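Local coordinates for esterase (Alcaligenes sp., PDB 2WKW), which probably hydrolyses carboxylic ester bonds, as a carboxylesterase of the alpha/beta-hydrolase fold, at residues 145-150 and 297-302. Residues are numbered along the deposited sequence; the frame is centred on the assembly and turned at random.
Sequences FRFGPR and SHMMMQ. With W22 ([(2S)-4-methyl-3-oxo-2,3,4,5-tetrahydro-1H-1,4-benzodiazepin-2-yl]acetic acid), chain C.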
ATOM      1  N   PHE A 145     -12.955   9.673  16.166  1.00 17.43           N
ATOM      2  CA  PHE A 145     -13.292   8.241  16.100  1.00 18.43           C
ATOM      3  C   PHE A 145     -14.337   7.877  17.162  1.00 18.26           C
ATOM      4  O   PHE A 145     -14.902   6.778  17.124  1.00 16.68           O
ATOM      5  CB  PHE A 145     -12.052   7.362  16.308  1.00 17.53           C
ATOM      6  CG  PHE A 145     -11.072   7.339  15.140  1.00 20.21           C
ATOM      7  CD1 PHE A 145     -11.504   7.450  13.823  1.00 18.98           C
ATOM      8  CD2 PHE A 145      -9.711   7.125  15.372  1.00 22.34           C
ATOM      9  CE1 PHE A 145     -10.582   7.372  12.764  1.00 22.04           C
ATOM     10  CE2 PHE A 145      -8.790   7.049  14.312  1.00 19.54           C
ATOM     11  CZ  PHE A 145      -9.230   7.171  13.015  1.00 18.24           C
ATOM     12  N   ARG A 146     -14.553   8.788  18.118  1.00 17.46           N
ATOM     13  CA  ARG A 146     -15.479   8.596  19.253  1.00 17.65           C
ATOM     14  C   ARG A 146     -15.069   7.438  20.164  1.00 18.78           C
ATOM     15  O   ARG A 146     -15.917   6.682  20.650  1.00 20.88           O
ATOM     16  CB  ARG A 146     -16.945   8.460  18.795  1.00 17.55           C
ATOM     17  CG  ARG A 146     -17.410   9.544  17.797  1.00 17.17           C
ATOM     18  CD  ARG A 146     -18.970   9.561  17.625  1.00 22.22           C
ATOM     19  NE  ARG A 146     -19.492   8.228  17.315  1.00 19.77           N
ATOM     20  CZ  ARG A 146     -19.362   7.607  16.138  1.00 19.86           C
ATOM     21  NH1 ARG A 146     -18.742   8.198  15.113  1.00 20.12           N
ATOM     22  NH2 ARG A 146     -19.853   6.380  15.987  1.00 18.15           N
ATOM     23  N   PHE A 147     -13.767   7.291  20.399  1.00 17.94           N
ATOM     24  CA  PHE A 147     -13.311   6.326  21.402  1.00 20.12           C
ATOM     25  C   PHE A 147     -13.711   6.785  22.815  1.00 21.19           C
ATOM     26  O   PHE A 147     -13.823   5.968  23.737  1.00 23.81           O
ATOM     27  CB  PHE A 147     -11.790   6.143  21.345  1.00 17.22           C
ATOM     28  CG  PHE A 147     -11.278   5.564  20.046  1.00 18.07           C
ATOM     29  CD1 PHE A 147     -12.125   4.867  19.176  1.00 14.02           C
ATOM     30  CD2 PHE A 147      -9.928   5.694  19.712  1.00 16.99           C
ATOM     31  CE1 PHE A 147     -11.635   4.326  17.973  1.00 18.95           C
ATOM     32  CE2 PHE A 147      -9.425   5.145  18.524  1.00 20.36           C
ATOM     33  CZ  PHE A 147     -10.284   4.457  17.652  1.00 18.05           C
ATOM     34  N   GLY A 148     -13.886   8.096  22.962  1.00 21.76           N
ATOM     35  CA  GLY A 148     -14.191   8.755  24.236  1.00 20.61           C
ATOM     36  C   GLY A 148     -14.312  10.253  23.987  1.00 25.39           C
ATOM     37  O   GLY A 148     -14.069  10.713  22.852  1.00 22.29           O
ATOM     38  N   PRO A 149     -14.690  11.035  25.026  1.00 26.38           N
ATOM     39  CA  PRO A 149     -14.961  12.468  24.811  1.00 23.74           C
ATOM     40  C   PRO A 149     -13.706  13.232  24.408  1.00 25.09           C
ATOM     41  O   PRO A 149     -13.740  14.034  23.464  1.00 24.54           O
ATOM     42  CB  PRO A 149     -15.489  12.954  26.185  1.00 27.52           C
ATOM     43  CG  PRO A 149     -15.775  11.708  26.973  1.00 27.54           C
ATOM     44  CD  PRO A 149     -14.856  10.645  26.440  1.00 25.85           C
ATOM     45  N   ARG A 150     -12.596  12.949  25.091  1.00 24.04           N
ATOM     46  CA  ARG A 150     -11.322  13.588  24.820  1.00 25.65           C
ATOM     47  C   ARG A 150     -10.195  12.600  25.086  1.00 25.26           C
ATOM     48  O   ARG A 150     -10.262  11.818  26.040  1.00 23.87           O
ATOM     49  CB  ARG A 150     -11.132  14.813  25.727  1.00 29.98           C
ATOM     50  CG  ARG A 150     -11.874  16.059  25.238  1.00 43.64           C
ATOM     51  CD  ARG A 150     -11.419  17.335  25.944  1.00 54.34           C
ATOM     52  NE  ARG A 150     -10.174  17.872  25.386  1.00 61.64           N
ATOM     53  CZ  ARG A 150     -10.086  18.954  24.611  1.00 63.06           C
ATOM     54  NH1 ARG A 150     -11.172  19.644  24.283  1.00 67.98           N
ATOM     55  NH2 ARG A 150      -8.902  19.348  24.164  1.00 63.40           N
ATOM     56  N   SER A 297     -17.427   2.340  17.565  1.00 16.78           N
ATOM     57  CA  SER A 297     -16.723   3.576  17.247  1.00 17.25           C
ATOM     58  C   SER A 297     -16.854   3.852  15.750  1.00 19.40           C
ATOM     59  O   SER A 297     -17.530   3.100  15.030  1.00 18.24           O
ATOM     60  CB  SER A 297     -15.237   3.404  17.605  1.00 15.63           C
ATOM     61  OG  SER A 297     -14.612   2.504  16.705  1.00 14.00           O
ATOM     62  N   HIS A 298     -16.188   4.914  15.287  1.00 18.16           N
ATOM     63  CA  HIS A 298     -16.137   5.280  13.859  1.00 19.14           C
ATOM     64  C   HIS A 298     -15.386   4.209  13.057  1.00 17.08           C
ATOM     65  O   HIS A 298     -15.639   4.008  11.854  1.00 16.35           O
ATOM     66  CB  HIS A 298     -15.454   6.657  13.701  1.00 14.37           C
ATOM     67  CG  HIS A 298     -15.436   7.178  12.302  1.00 18.23           C
ATOM     68  ND1 HIS A 298     -16.576   7.307  11.543  1.00 15.86           N
ATOM     69  CD2 HIS A 298     -14.411   7.604  11.519  1.00 16.76           C
ATOM     70  CE1 HIS A 298     -16.261   7.780  10.349  1.00 17.26           C
ATOM     71  NE2 HIS A 298     -14.952   7.971  10.308  1.00 15.81           N
ATOM     72  N   MET A 299     -14.480   3.512  13.741  1.00 16.54           N
ATOM     73  CA  MET A 299     -13.684   2.451  13.129  1.00 16.51           C
ATOM     74  C   MET A 299     -14.338   1.100  13.399  1.00 17.61           C
ATOM     75  O   MET A 299     -13.675   0.168  13.865  1.00 16.51           O
ATOM     76  CB  MET A 299     -12.265   2.454  13.702  1.00 17.00           C
ATOM     77  CG  MET A 299     -11.490   3.740  13.403  1.00 18.81           C
ATOM     78  SD  MET A 299     -11.309   4.047  11.617  1.00 18.07           S
ATOM     79  CE  MET A 299     -10.171   2.734  11.148  1.00 15.87           C
ATOM     80  N   MET A 300     -15.635   0.997  13.089  1.00 16.86           N
ATOM     81  CA  MET A 300     -16.442  -0.170  13.480  1.00 18.68           C
ATOM     82  C   MET A 300     -15.976  -1.473  12.807  1.00 18.88           C
ATOM     83  O   MET A 300     -16.187  -2.567  13.360  1.00 17.28           O
ATOM     84  CB  MET A 300     -17.949   0.081  13.227  1.00 15.64           C
ATOM     85  CG  MET A 300     -18.318   0.226  11.754  1.00 22.71           C
ATOM     86  SD  MET A 300     -20.083   0.561  11.542  1.00 21.86           S
ATOM     87  CE  MET A 300     -20.186   2.204  12.265  1.00 17.75           C
ATOM     88  N   MET A 301     -15.329  -1.350  11.642  1.00 16.89           N
ATOM     89  CA  MET A 301     -14.735  -2.508  10.954  1.00 15.81           C
ATOM     90  C   MET A 301     -13.545  -3.100  11.708  1.00 15.37           C
ATOM     91  O   MET A 301     -13.089  -4.210  11.376  1.00 16.47           O
ATOM     92  CB  MET A 301     -14.359  -2.169   9.495  1.00 14.44           C
ATOM     93  CG  MET A 301     -13.121  -1.231   9.288  1.00 14.63           C
ATOM     94  SD  MET A 301     -13.238   0.443   9.980  1.00 18.23           S
ATOM     95  CE  MET A 301     -14.403   1.183   8.830  1.00 15.72           C
ATOM     96  N   GLN A 302     -13.046  -2.364  12.705  1.00 16.43           N
ATOM     97  CA  GLN A 302     -11.903  -2.807  13.542  1.00 15.65           C
ATOM     98  C   GLN A 302     -12.290  -3.135  14.988  1.00 17.29           C
ATOM     99  O   GLN A 302     -11.461  -3.641  15.759  1.00 19.19           O
ATOM    100  CB  GLN A 302     -10.799  -1.740  13.550  1.00 16.22           C
ATOM    101  CG  GLN A 302     -10.179  -1.505  12.154  1.00 13.81           C
ATOM    102  CD  GLN A 302      -9.119  -0.409  12.113  1.00 17.54           C
ATOM    103  OE1 GLN A 302      -8.797   0.231  13.127  1.00 20.45           O
ATOM    104  NE2 GLN A 302      -8.547  -0.210  10.932  1.00 15.56           N
TER
HETATM  105  O1  W22 C 577     -12.382  10.111   6.897  1.00 15.74           O
HETATM  106  C9  W22 C 577     -12.380  10.408   8.097  1.00 20.86           C
HETATM  107  C10 W22 C 577     -12.942  11.723   8.613  1.00 21.93           C
HETATM  108  C11 W22 C 577     -13.837  12.450   7.588  1.00 22.78           C
HETATM  109  C12 W22 C 577     -14.714  13.453   8.323  1.00 33.02           C
HETATM  110  O3  W22 C 577     -15.059  13.243   9.510  1.00 27.09           O
HETATM  111  O2  W22 C 577     -15.063  14.480   7.711  1.00 26.57           O
HETATM  112  N1  W22 C 577     -11.894   9.579   9.036  1.00 24.41           N
HETATM  113  C8  W22 C 577     -11.342   8.260   8.723  1.00 24.32           C
HETATM  114  C7  W22 C 577     -11.902   9.914  10.453  1.00 20.27           C
HETATM  115  C4  W22 C 577     -10.968  11.066  10.748  1.00 21.02           C
HETATM  116  C5  W22 C 577     -11.017  12.311  10.095  1.00 22.91           C
HETATM  117  N2  W22 C 577     -11.909  12.626   9.098  1.00 18.14           N
HETATM  118  C3  W22 C 577     -10.013  10.819  11.734  1.00 22.13           C
HETATM  119  C2  W22 C 577      -9.107  11.802  12.070  1.00 17.69           C
HETATM  120  C1  W22 C 577      -9.133  13.045  11.433  1.00 21.51           C
HETATM  121  C6  W22 C 577     -10.086  13.299  10.443  1.00 24.56           C
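His298 N donates an almost straight hydrogen bond of 2.9 Å to Phe145 O, the backbone link between the two loops, and the same carbonyl oxygen lies against Ser297 CB. Beside this bond, Met299 lies over one face of the Phe145 ring: CG stands 3.8 Å from the ring centroid, 15° off the normal, a CH-pi contact. Met299 SD follows obliquely, 3.6 Å from Phe145 CE1, in a Met-aromatic contact reached because its chain bends at chi2 and chi3. At the edge of the Phe145 ring, near its plane, His298 CD2 comes to 3.7 Å from Phe145 CD1. With CG anti to the backbone N (chi1 -176°), the imidazole reaches the bound W22, its CD2 3.6 Å from the ligand's C7, while Phe145 CE1 meets W22 C3. Replacing Phe145 by an alanine removes the ring, and is likely to open a gap beside Met299 and the ligand and take one neighbour from the imidazole edge. His298 ND1 bonds Glu230 and NE2 bonds Ser206 OG, an arrangement consistent with the Ser-His-Glu catalytic triad of an alpha/beta-hydrolase; Arg146, crossing the histidine at about a right angle, forms a salt bridge to Glu230. Phe147 rests its edge on Ser297. The contact joins the Schellman-capped end of helix 138-144 to the loop between strand 283-287 and helix 306-321, with Leu168 of helix 165-171 against both phenylalanines and His205, ending strand 200-205, against Met299.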